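Local coordinates for protein extracellular ligand-binding receptor (Verminephrobacter eiseniae, PDB 4M88) that probably captures an amino acid outside the cell for an ABC transporter, as a solute-binding protein of the leucine-binding family, at residues 20-26 with 287-291; 40-44 with 307-311; 92-96 with 115-119; 141-147 with 199-205. One frame throughout, in Å; residues are numbered along the deposited sequence.

Overall arrangement
All four contacts lie within the two-lobed fold of a periplasmic-type binding protein. Contact 1 is buried, its centre about 10 Å from that of the chain, and helix meets helix through close backbones, a phenylalanine ring and one amide pair. Contact 4, also buried, lies in the mixed sheet of the other lobe, where parallel strands exchange regular backbone bonds between apolar faces. Contacts 2 and 3, in the lobe of the five-stranded parallel sheet, are partly buried. Contact 2 pairs two loops without a hydrogen bond, whereas contact 3 ties a loop to a sheet edge with a lysine and a histidine. Contacts 1 and 2 involve helices 18-37 and 286-303 or the loops after them. Contacts 2 and 4 lie farthest apart, about 48 Å between centres.

Contact 1 (20-26 with 287-291); sequences DAAGLNQ and FQLEG
Asp20 lies against the Phe287 ring where helices 18-37 and 286-303, far apart in sequence, pack closely in the periplasmic-binding-protein fold. The short segments approach to 6.6 Å between axes and cross at -43°. Asp20 CG is 3.4 Å from Phe287 CE2, in an oblique approach, while its OD1 is hydrogen-bonded to Gln237. With CG of Phe287 anti to the carbonyl carbon (chi1 -78°), the CD2-CE2 side of the ring lies against Asp20. Gly23 presents bare backbone, and its O receives a CA-H...O contact from Gln288 CA at 3.3 Å. Leu24 sends CD2 to within 3.4 Å of Phe287 O and also touches Glu290 CB. Its own carbonyl faces Gly291, where a beta carbon would fall 2.1 Å from Leu24 O, a clash that explains how glycine permits the short spacing. Gln26 closes the segment: its OE1 accepts from Gln288 NE2 at 2.7 Å, with 159° at the hydrogen. With an alanine in place of Gln288, Gln26 OE1 would probably lose this donor and the Gln26 amide would be freer to turn. Gln26 OE1 lies in the Gln288 amide plane, whereas Gln288 NE2 is tilted from the Gln26 carbonyl plane.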
loop_
_atom_site.group_PDB
_atom_site.type_symbol
_atom_site.label_atom_id
_atom_site.label_comp_id
_atom_site.label_asym_id
_atom_site.label_seq_id
_atom_site.Cartn_x
_atom_site.Cartn_y
_atom_site.Cartn_z
ATOM N N ASP A 20 -1.351 9.977 -5.260
ATOM C CA ASP A 20 -1.383 8.545 -4.984
ATOM C C ASP A 20 -2.809 8.031 -4.934
ATOM O O ASP A 20 -3.080 6.902 -5.357
ATOM C CB ASP A 20 -0.626 8.228 -3.703
ATOM C CG ASP A 20 0.874 8.475 -3.838
ATOM O OD1 ASP A 20 1.402 8.437 -4.973
ATOM O OD2 ASP A 20 1.523 8.702 -2.804
ATOM N N ALA A 21 -3.722 8.863 -4.426
ATOM C CA ALA A 21 -5.143 8.516 -4.391
ATOM C C ALA A 21 -5.663 8.412 -5.820
ATOM O O ALA A 21 -6.465 7.530 -6.138
ATOM C CB ALA A 21 -5.944 9.562 -3.605
ATOM N N ALA A 22 -5.195 9.311 -6.682
ATOM C CA ALA A 22 -5.543 9.280 -8.098
ATOM C C ALA A 22 -5.042 7.988 -8.751
ATOM O O ALA A 22 -5.706 7.429 -9.628
ATOM C CB ALA A 22 -4.962 10.504 -8.813
ATOM N N GLY A 23 -3.867 7.529 -8.329
ATOM C CA GLY A 23 -3.296 6.285 -8.834
ATOM C C GLY A 23 -4.121 5.061 -8.460
ATOM O O GLY A 23 -4.425 4.217 -9.314
ATOM N N LEU A 24 -4.491 4.955 -7.186
ATOM C CA LEU A 24 -5.399 3.892 -6.755
ATOM C C LEU A 24 -6.685 3.943 -7.558
ATOM O O LEU A 24 -7.197 2.917 -8.001
ATOM C CB LEU A 24 -5.748 4.025 -5.264
ATOM C CG LEU A 24 -4.741 3.608 -4.201
ATOM C CD1 LEU A 24 -5.337 3.920 -2.830
ATOM C CD2 LEU A 24 -4.417 2.130 -4.313
ATOM N N ASN A 25 -7.224 5.147 -7.724
ATOM C CA ASN A 25 -8.483 5.327 -8.438
ATOM C C ASN A 25 -8.365 4.885 -9.905
ATOM O O ASN A 25 -9.274 4.260 -10.451
ATOM C CB ASN A 25 -8.918 6.791 -8.337
ATOM C CG ASN A 25 -10.259 7.063 -9.001
ATOM O OD1 ASN A 25 -10.329 7.766 -10.008
ATOM N ND2 ASN A 25 -11.329 6.520 -8.431
ATOM N N GLN A 26 -7.254 5.231 -10.542
ATOM C CA GLN A 26 -7.006 4.825 -11.928
ATOM C C GLN A 26 -6.993 3.311 -12.083
ATOM O O GLN A 26 -7.560 2.760 -13.040
ATOM C CB GLN A 26 -5.689 5.422 -12.423
ATOM C CG GLN A 26 -5.808 6.907 -12.757
ATOM C CD GLN A 26 -4.466 7.620 -12.724
ATOM O OE1 GLN A 26 -3.431 6.999 -12.497
ATOM N NE2 GLN A 26 -4.481 8.932 -12.945
ATOM N N PHE A 287 0.738 1.982 -6.972
ATOM C CA PHE A 287 -0.610 2.322 -6.513
ATOM C C PHE A 287 -1.684 2.017 -7.555
ATOM O O PHE A 287 -2.785 1.601 -7.207
ATOM C CB PHE A 287 -0.694 3.770 -6.046
ATOM C CG PHE A 287 -0.108 3.980 -4.680
ATOM C CD1 PHE A 287 -0.427 3.107 -3.643
ATOM C CD2 PHE A 287 0.794 5.000 -4.444
ATOM C CE1 PHE A 287 0.133 3.269 -2.375
ATOM C CE2 PHE A 287 1.351 5.174 -3.184
ATOM C CZ PHE A 287 1.017 4.307 -2.148
ATOM N N GLN A 288 -1.374 2.224 -8.828
ATOM C CA GLN A 288 -2.299 1.804 -9.884
ATOM C C GLN A 288 -2.519 0.298 -9.814
ATOM O O GLN A 288 -3.644 -0.175 -9.903
ATOM C CB GLN A 288 -1.764 2.206 -11.261
ATOM C CG GLN A 288 -1.831 3.716 -11.469
ATOM C CD GLN A 288 -1.008 4.198 -12.627
ATOM O OE1 GLN A 288 -0.140 3.485 -13.117
ATOM N NE2 GLN A 288 -1.271 5.430 -13.073
ATOM N N LEU A 289 -1.444 -0.460 -9.647
ATOM C CA LEU A 289 -1.575 -1.913 -9.606
ATOM C C LEU A 289 -2.331 -2.350 -8.362
ATOM O O LEU A 289 -3.133 -3.276 -8.414
ATOM C CB LEU A 289 -0.205 -2.597 -9.699
ATOM C CG LEU A 289 -0.215 -4.122 -9.590
ATOM C CD1 LEU A 289 -1.116 -4.733 -10.651
ATOM C CD2 LEU A 289 1.200 -4.654 -9.752
ATOM N N GLU A 290 -2.091 -1.669 -7.244
ATOM C CA GLU A 290 -2.795 -1.975 -6.000
ATOM C C GLU A 290 -4.290 -1.742 -6.151
ATOM O O GLU A 290 -5.100 -2.534 -5.658
ATOM C CB GLU A 290 -2.257 -1.117 -4.850
ATOM C CG GLU A 290 -2.857 -1.469 -3.498
ATOM C CD GLU A 290 -1.914 -1.177 -2.337
ATOM O OE1 GLU A 290 -0.904 -0.450 -2.530
ATOM O OE2 GLU A 290 -2.173 -1.692 -1.226
ATOM N N GLY A 291 -4.659 -0.658 -6.825
ATOM C CA GLY A 291 -6.072 -0.353 -7.012
ATOM C C GLY A 291 -6.708 -1.391 -7.922
ATOM O O GLY A 291 -7.813 -1.865 -7.681
#

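Contact 2 (40-44 with 307-311); sequences GIRGQ and NTGLS
Asn307 ND2, which lies 4.2 Å from Arg42 NE across the contact, is gripped by two backbone carbonyls. It donates to Gly309 O at 2.8 Å, with 146° at the hydrogen and the donor tilted from the carbonyl plane, and also to Leu302 O near the end of helix 286-303. Asn307 OD1 is taken up by Thr318 of helix 312-321, so both ends of the amide are engaged and its rotation is set. The loop thus held offers its Thr308-Gly309 peptide to the guanidinium of Arg42. Gly309 N sits 3.8 Å above the guanidinium plane, over its centre, whereas Thr308 C is offset toward the rim of that same face. Although Arg42 NH2 comes within 3.3 Å of Thr308 O, the angle is too poor for a hydrogen bond; the arrangement is one of flat group over peptide. Arg42 belongs to a type I' beta turn, Ile41 to Gln44, that links helix 18-37 to strand 45-52, and paired backbone bonds between Ile41 and Gln44 close it. The Arg42 chain is bent at chi3 (141°), with its guanidinium turned to the Thr308-Gly309 peptide. At that bend its CD passes 3.9 Å from Leu310 CD2, the two side chains sliding past each other in opposite directions. Leu310 divides its methyls among the turn residues. CD2 also meets Ile41 CG2 at 4.0 Å, and CD1 sits over the face of the Gln44 amide, 3.7 Å from its CD. Ile5 of strand 4-11 touches Ile41, Gln44 and Leu310 from the sheet.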
loop_
_atom_site.group_PDB
_atom_site.type_symbol
_atom_site.label_atom_id
_atom_site.label_comp_id
_atom_site.label_asym_id
_atom_site.label_seq_id
_atom_site.Cartn_x
_atom_site.Cartn_y
_atom_site.Cartn_z
ATOM N N GLY A 40 -19.607 -7.541 -17.055
ATOM C CA GLY A 40 -19.881 -7.324 -15.643
ATOM C C GLY A 40 -19.979 -8.636 -14.885
ATOM O O GLY A 40 -19.317 -9.619 -15.223
ATOM N N ILE A 41 -20.810 -8.660 -13.854
ATOM C CA ILE A 41 -20.959 -9.869 -13.062
ATOM C C ILE A 41 -22.427 -10.254 -12.897
ATOM O O ILE A 41 -23.253 -9.414 -12.555
ATOM C CB ILE A 41 -20.267 -9.703 -11.700
ATOM C CG1 ILE A 41 -18.749 -9.642 -11.916
ATOM C CG2 ILE A 41 -20.643 -10.840 -10.762
ATOM C CD1 ILE A 41 -17.976 -8.943 -10.821
ATOM N N ARG A 42 -22.735 -11.523 -13.151
ATOM C CA ARG A 42 -24.086 -12.066 -12.960
ATOM C C ARG A 42 -25.159 -11.186 -13.594
ATOM O O ARG A 42 -26.180 -10.895 -12.961
ATOM C CB ARG A 42 -24.397 -12.248 -11.464
ATOM C CG ARG A 42 -23.621 -13.368 -10.767
ATOM C CD ARG A 42 -23.947 -13.433 -9.272
ATOM N NE ARG A 42 -24.045 -14.812 -8.794
ATOM C CZ ARG A 42 -25.178 -15.402 -8.421
ATOM N NH1 ARG A 42 -26.323 -14.735 -8.448
ATOM N NH2 ARG A 42 -25.166 -16.661 -8.010
ATOM N N GLY A 43 -24.917 -10.744 -14.826
ATOM C CA GLY A 43 -25.853 -9.863 -15.503
ATOM C C GLY A 43 -25.817 -8.388 -15.111
ATOM O O GLY A 43 -26.687 -7.629 -15.533
ATOM N N GLN A 44 -24.834 -7.963 -14.320
ATOM C CA GLN A 44 -24.836 -6.590 -13.800
ATOM C C GLN A 44 -23.528 -5.815 -13.990
ATOM O O GLN A 44 -22.441 -6.316 -13.712
ATOM C CB GLN A 44 -25.218 -6.581 -12.319
ATOM C CG GLN A 44 -26.654 -7.012 -12.045
ATOM C CD GLN A 44 -27.162 -6.527 -10.693
ATOM O OE1 GLN A 44 -26.633 -5.576 -10.124
ATOM N NE2 GLN A 44 -28.192 -7.183 -10.178
ATOM N N ASN A 307 -19.918 -18.340 -4.868
ATOM C CA ASN A 307 -20.744 -17.177 -4.577
ATOM C C ASN A 307 -22.167 -17.349 -5.090
ATOM O O ASN A 307 -22.379 -17.870 -6.182
ATOM C CB ASN A 307 -20.130 -15.922 -5.177
ATOM C CG ASN A 307 -20.851 -14.670 -4.743
ATOM O OD1 ASN A 307 -21.009 -14.423 -3.546
ATOM N ND2 ASN A 307 -21.292 -13.868 -5.708
ATOM N N THR A 308 -23.141 -16.908 -4.302
ATOM C CA THR A 308 -24.534 -17.147 -4.657
ATOM C C THR A 308 -25.359 -15.872 -4.818
ATOM O O THR A 308 -26.554 -15.939 -5.109
ATOM C CB THR A 308 -25.230 -18.095 -3.645
ATOM O OG1 THR A 308 -25.163 -17.529 -2.331
ATOM C CG2 THR A 308 -24.559 -19.467 -3.639
ATOM N N GLY A 309 -24.729 -14.715 -4.645
ATOM C CA GLY A 309 -25.454 -13.463 -4.768
ATOM C C GLY A 309 -24.608 -12.204 -4.818
ATOM O O GLY A 309 -23.372 -12.251 -4.791
ATOM N N LEU A 310 -25.293 -11.065 -4.887
ATOM C CA LEU A 310 -24.630 -9.771 -4.992
ATOM C C LEU A 310 -24.945 -8.862 -3.808
ATOM O O LEU A 310 -25.362 -7.721 -3.995
ATOM C CB LEU A 310 -25.023 -9.072 -6.300
ATOM C CG LEU A 310 -24.643 -9.789 -7.597
ATOM C CD1 LEU A 310 -25.164 -9.038 -8.831
ATOM C CD2 LEU A 310 -23.136 -9.983 -7.694
ATOM N N SER A 311 -24.747 -9.360 -2.592
ATOM C CA SER A 311 -24.816 -8.496 -1.414
ATOM C C SER A 311 -23.453 -8.453 -0.732
ATOM O O SER A 311 -22.555 -9.244 -1.054
ATOM C CB SER A 311 -25.882 -8.978 -0.432
ATOM O OG SER A 311 -25.528 -10.235 0.125
#

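Contact 3 (92-96 with 115-119); sequences LLDTA and HPKFF
At the edge of the five-stranded parallel sheet, in the alpha/beta lobe of a periplasmic-type binding protein, Lys117 and His115 hold the loop that runs from helix 81-89 to strand 99-101. Both belong to a type I beta turn, His115 to Phe118, leading into edge strand 118-119. Lys117 stretches out fully beyond CG and delivers NZ to the carbonyls of the loop. NZ donates to Leu93 O at 2.8 Å, nearly along the C=O axis, and to Ala96 O at 2.7 Å, there from above the carbonyl plane. A longer reach to Asp94 O is weak. Bonds to two carbonyls three residues apart thus share one NZ, so the loop curves round the ammonium group. The ring of His115 lies beside the lysine chain and is fixed at both nitrogens. ND1 accepts from Lys117 N at 3.0 Å, while NE2 donates to Asp94 OD1 at 2.9 Å in the ring plane, a pattern consistent with a ring protonated on NE2 alone. The other carboxylate oxygen of Asp94, OD2, forms a salt bridge with Lys91. The ring's faces are filled as well, by Pro116 CD on one and by Leu93 on the opposite one. Further along Leu93, CD1 reaches Phe118 CB at 4.2 Å. Leu93 CB makes the CH-pi contact, 3.4 Å from His115 CE1 and, seen from the ring centroid, 16° off the ring normal.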
loop_
_atom_site.group_PDB
_atom_site.type_symbol
_atom_site.label_atom_id
_atom_site.label_comp_id
_atom_site.label_asym_id
_atom_site.label_seq_id
_atom_site.Cartn_x
_atom_site.Cartn_y
_atom_site.Cartn_z
ATOM N N LEU A 92 -17.096 2.042 12.936
ATOM C CA LEU A 92 -18.028 2.279 11.843
ATOM C C LEU A 92 -18.461 0.985 11.165
ATOM O O LEU A 92 -19.578 0.901 10.656
ATOM C CB LEU A 92 -17.403 3.213 10.807
ATOM C CG LEU A 92 -17.047 4.606 11.302
ATOM C CD1 LEU A 92 -16.468 5.431 10.172
ATOM C CD2 LEU A 92 -18.267 5.289 11.910
ATOM N N LEU A 93 -17.578 -0.013 11.156
ATOM C CA LEU A 93 -17.854 -1.273 10.461
ATOM C C LEU A 93 -18.735 -2.254 11.241
ATOM O O LEU A 93 -19.253 -3.208 10.656
ATOM C CB LEU A 93 -16.546 -1.964 10.050
ATOM C CG LEU A 93 -15.734 -1.210 9.003
ATOM C CD1 LEU A 93 -14.480 -2.015 8.635
ATOM C CD2 LEU A 93 -16.604 -0.966 7.783
ATOM N N ASP A 94 -18.912 -2.031 12.543
ATOM C CA ASP A 94 -19.633 -3.000 13.381
ATOM C C ASP A 94 -21.031 -3.382 12.879
ATOM O O ASP A 94 -21.420 -4.553 12.917
ATOM C CB ASP A 94 -19.723 -2.506 14.823
ATOM C CG ASP A 94 -18.419 -2.674 15.576
ATOM O OD1 ASP A 94 -17.402 -3.056 14.954
ATOM O OD2 ASP A 94 -18.409 -2.408 16.789
ATOM N N THR A 95 -21.798 -2.403 12.414
ATOM C CA THR A 95 -23.153 -2.700 11.951
ATOM C C THR A 95 -23.395 -2.306 10.493
ATOM O O THR A 95 -24.518 -2.415 9.982
ATOM C CB THR A 95 -24.211 -2.033 12.847
ATOM O OG1 THR A 95 -23.841 -0.667 13.079
ATOM C CG2 THR A 95 -24.303 -2.757 14.188
ATOM N N ALA A 96 -22.350 -1.850 9.817
ATOM C CA ALA A 96 -22.492 -1.470 8.415
ATOM C C ALA A 96 -22.387 -2.695 7.507
ATOM O O ALA A 96 -21.407 -3.444 7.584
ATOM C CB ALA A 96 -21.450 -0.424 8.038
ATOM N N HIS A 115 -10.380 -5.484 11.769
ATOM C CA HIS A 115 -11.814 -5.721 11.887
ATOM C C HIS A 115 -12.194 -6.856 10.958
ATOM O O HIS A 115 -11.632 -6.972 9.864
ATOM C CB HIS A 115 -12.585 -4.460 11.497
ATOM C CG HIS A 115 -14.039 -4.517 11.833
ATOM N ND1 HIS A 115 -14.972 -5.116 11.011
ATOM C CD2 HIS A 115 -14.721 -4.063 12.909
ATOM C CE1 HIS A 115 -16.167 -5.023 11.565
ATOM N NE2 HIS A 115 -16.043 -4.396 12.722
ATOM N N PRO A 116 -13.138 -7.708 11.388
ATOM C CA PRO A 116 -13.476 -8.861 10.544
ATOM C C PRO A 116 -14.103 -8.499 9.200
ATOM O O PRO A 116 -14.185 -9.376 8.330
ATOM C CB PRO A 116 -14.438 -9.685 11.421
ATOM C CG PRO A 116 -14.872 -8.757 12.529
ATOM C CD PRO A 116 -13.735 -7.807 12.732
ATOM N N LYS A 117 -14.524 -7.249 9.005
ATOM C CA LYS A 117 -15.033 -6.837 7.696
ATOM C C LYS A 117 -13.964 -6.139 6.836
ATOM O O LYS A 117 -14.242 -5.684 5.728
ATOM C CB LYS A 117 -16.255 -5.921 7.862
ATOM C CG LYS A 117 -17.466 -6.614 8.484
ATOM C CD LYS A 117 -18.630 -5.638 8.609
ATOM C CE LYS A 117 -19.779 -6.253 9.383
ATOM N NZ LYS A 117 -20.877 -5.264 9.538
ATOM N N PHE A 118 -12.742 -6.072 7.354
ATOM C CA PHE A 118 -11.650 -5.311 6.745
ATOM C C PHE A 118 -10.620 -6.333 6.245
ATOM O O PHE A 118 -9.998 -7.043 7.050
ATOM C CB PHE A 118 -11.073 -4.389 7.829
ATOM C CG PHE A 118 -10.035 -3.408 7.351
ATOM C CD1 PHE A 118 -9.882 -3.107 6.005
ATOM C CD2 PHE A 118 -9.197 -2.789 8.280
ATOM C CE1 PHE A 118 -8.908 -2.185 5.577
ATOM C CE2 PHE A 118 -8.218 -1.882 7.876
ATOM C CZ PHE A 118 -8.073 -1.575 6.513
ATOM N N PHE A 119 -10.497 -6.455 4.921
ATOM C CA PHE A 119 -9.638 -7.479 4.296
ATOM C C PHE A 119 -8.418 -6.814 3.696
ATOM O O PHE A 119 -8.512 -5.693 3.212
ATOM C CB PHE A 119 -10.398 -8.222 3.187
ATOM C CG PHE A 119 -11.483 -9.124 3.699
ATOM C CD1 PHE A 119 -11.257 -10.484 3.842
ATOM C CD2 PHE A 119 -12.723 -8.608 4.056
ATOM C CE1 PHE A 119 -12.251 -11.328 4.319
ATOM C CE2 PHE A 119 -13.737 -9.445 4.539
ATOM C CZ PHE A 119 -13.493 -10.807 4.669
#

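Contact 4 (141-147 with 199-205); sequences MSKLATL and AQGVLVI
Leu144 CD2 packs 3.8 Å from Leu203 CD1 on one face of the mixed sheet, where strands 143-149 and 201-205 run side by side in parallel, as in a Rossmann-like alpha/beta lobe. Thr146 CG2 extends that face to Ile205 CD1, and helices 125-138 and 152-166 cover it. Thr146 OG1 is buried there without a polar partner. On the opposite face are Ala145, Leu147, Val202 and Val204; Leu147 and Val202 pack on helices 184-195 and 208-220, Val204 on the latter, and Ala145 CB meets Ala199 CB at 3.8 Å. The strands are joined by regular backbone bonds, among them Ala145 N to Gly201 O, almost straight at 176°, and Leu147 N to Leu203 O at 2.7 Å. Selenomethionine Met141 lays SE over Gly201, where a beta carbon would fall 2.7 Å from SE, and slides along Gln200. The polar edge is Gln200, whose chain, extended beyond CG, carries its amide oxygen to the Ser142-Lys143 backbone, where two N-H groups grip it. A leucine in its place would probably leave the N-H groups of Ser142 and Lys143 without their acceptor. Gln200 OE1 takes Ser142 N at 2.6 Å and Lys143 N at 2.9 Å.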
loop_
_atom_site.group_PDB
_atom_site.type_symbol
_atom_site.label_atom_id
_atom_site.label_comp_id
_atom_site.label_asym_id
_atom_site.label_seq_id
_atom_site.Cartn_x
_atom_site.Cartn_y
_atom_site.Cartn_z
HETATM N N MSE A 141 25.245 -5.561 7.198
HETATM C CA MSE A 141 25.039 -4.442 8.110
HETATM C C MSE A 141 24.882 -4.883 9.561
HETATM O O MSE A 141 24.212 -5.877 9.849
HETATM C CB MSE A 141 23.831 -3.611 7.678
HETATM C CG MSE A 141 24.012 -2.999 6.313
HETATM SE SE MSE A 141 22.425 -2.077 5.671
HETATM C CE MSE A 141 23.132 -1.449 3.967
ATOM N N SER A 142 25.504 -4.127 10.462
ATOM C CA SER A 142 25.380 -4.348 11.894
ATOM C C SER A 142 24.807 -3.108 12.588
ATOM O O SER A 142 24.509 -3.143 13.778
ATOM C CB SER A 142 26.743 -4.711 12.491
ATOM O OG SER A 142 27.697 -3.696 12.231
ATOM N N LYS A 143 24.661 -2.010 11.850
ATOM C CA LYS A 143 24.049 -0.810 12.408
ATOM C C LYS A 143 23.067 -0.158 11.440
ATOM O O LYS A 143 23.432 0.216 10.319
ATOM C CB LYS A 143 25.105 0.202 12.847
ATOM C CG LYS A 143 24.501 1.460 13.449
ATOM C CD LYS A 143 25.556 2.325 14.123
ATOM C CE LYS A 143 24.904 3.489 14.851
ATOM N NZ LYS A 143 25.837 4.197 15.767
ATOM N N LEU A 144 21.821 -0.027 11.889
ATOM C CA LEU A 144 20.732 0.512 11.077
ATOM C C LEU A 144 20.135 1.738 11.740
ATOM O O LEU A 144 19.981 1.766 12.959
ATOM C CB LEU A 144 19.623 -0.525 10.943
ATOM C CG LEU A 144 19.667 -1.514 9.784
ATOM C CD1 LEU A 144 18.503 -2.504 9.888
ATOM C CD2 LEU A 144 19.612 -0.760 8.460
ATOM N N ALA A 145 19.800 2.750 10.947
ATOM C CA ALA A 145 19.041 3.887 11.451
ATOM C C ALA A 145 17.658 3.857 10.808
ATOM O O ALA A 145 17.504 3.372 9.689
ATOM C CB ALA A 145 19.739 5.190 11.115
ATOM N N THR A 146 16.654 4.370 11.509
ATOM C CA THR A 146 15.316 4.513 10.928
ATOM C C THR A 146 14.890 5.967 11.055
ATOM O O THR A 146 15.007 6.551 12.132
ATOM C CB THR A 146 14.272 3.652 11.647
ATOM O OG1 THR A 146 14.676 2.278 11.622
ATOM C CG2 THR A 146 12.893 3.800 10.980
ATOM N N LEU A 147 14.427 6.550 9.953
ATOM C CA LEU A 147 13.830 7.888 9.969
ATOM C C LEU A 147 12.328 7.705 9.864
ATOM O O LEU A 147 11.862 7.106 8.899
ATOM C CB LEU A 147 14.327 8.696 8.778
ATOM C CG LEU A 147 13.675 10.067 8.550
ATOM C CD1 LEU A 147 13.952 10.986 9.742
ATOM C CD2 LEU A 147 14.193 10.711 7.266
ATOM N N ALA A 199 25.601 4.870 10.660
ATOM C CA ALA A 199 24.787 3.722 10.288
ATOM C C ALA A 199 25.160 3.268 8.881
ATOM O O ALA A 199 25.589 4.076 8.054
ATOM C CB ALA A 199 23.308 4.064 10.363
ATOM N N GLN A 200 24.986 1.977 8.611
ATOM C CA GLN A 200 25.314 1.421 7.304
ATOM C C GLN A 200 24.138 1.449 6.329
ATOM O O GLN A 200 24.318 1.285 5.118
ATOM C CB GLN A 200 25.831 -0.002 7.469
ATOM C CG GLN A 200 27.133 -0.076 8.213
ATOM C CD GLN A 200 27.352 -1.436 8.822
ATOM O OE1 GLN A 200 26.581 -1.863 9.673
ATOM N NE2 GLN A 200 28.394 -2.138 8.375
ATOM N N GLY A 201 22.942 1.662 6.858
ATOM C CA GLY A 201 21.746 1.729 6.038
ATOM C C GLY A 201 20.687 2.492 6.801
ATOM O O GLY A 201 20.769 2.600 8.034
ATOM N N VAL A 202 19.708 3.043 6.083
ATOM C CA VAL A 202 18.657 3.835 6.718
ATOM C C VAL A 202 17.288 3.453 6.178
ATOM O O VAL A 202 17.071 3.481 4.960
ATOM C CB VAL A 202 18.843 5.353 6.475
ATOM C CG1 VAL A 202 17.818 6.144 7.296
ATOM C CG2 VAL A 202 20.258 5.809 6.829
ATOM N N LEU A 203 16.375 3.099 7.084
ATOM C CA LEU A 203 14.979 2.850 6.738
ATOM C C LEU A 203 14.192 4.140 6.866
ATOM O O LEU A 203 14.317 4.842 7.867
ATOM C CB LEU A 203 14.356 1.837 7.697
ATOM C CG LEU A 203 14.507 0.334 7.560
ATOM C CD1 LEU A 203 15.915 -0.099 7.916
ATOM C CD2 LEU A 203 13.479 -0.341 8.477
ATOM N N VAL A 204 13.356 4.449 5.877
ATOM C CA VAL A 204 12.473 5.612 5.982
ATOM C C VAL A 204 11.024 5.148 6.048
ATOM O O VAL A 204 10.566 4.427 5.165
ATOM C CB VAL A 204 12.693 6.577 4.813
ATOM C CG1 VAL A 204 11.913 7.865 5.032
ATOM C CG2 VAL A 204 14.188 6.884 4.669
ATOM N N ILE A 205 10.313 5.544 7.105
ATOM C CA ILE A 205 8.946 5.071 7.357
ATOM C C ILE A 205 7.983 6.234 7.492
ATOM O O ILE A 205 8.195 7.126 8.309
ATOM C CB ILE A 205 8.887 4.229 8.655
ATOM C CG1 ILE A 205 9.700 2.940 8.485
ATOM C CG2 ILE A 205 7.450 3.900 9.040
ATOM C CD1 ILE A 205 9.591 1.970 9.666
#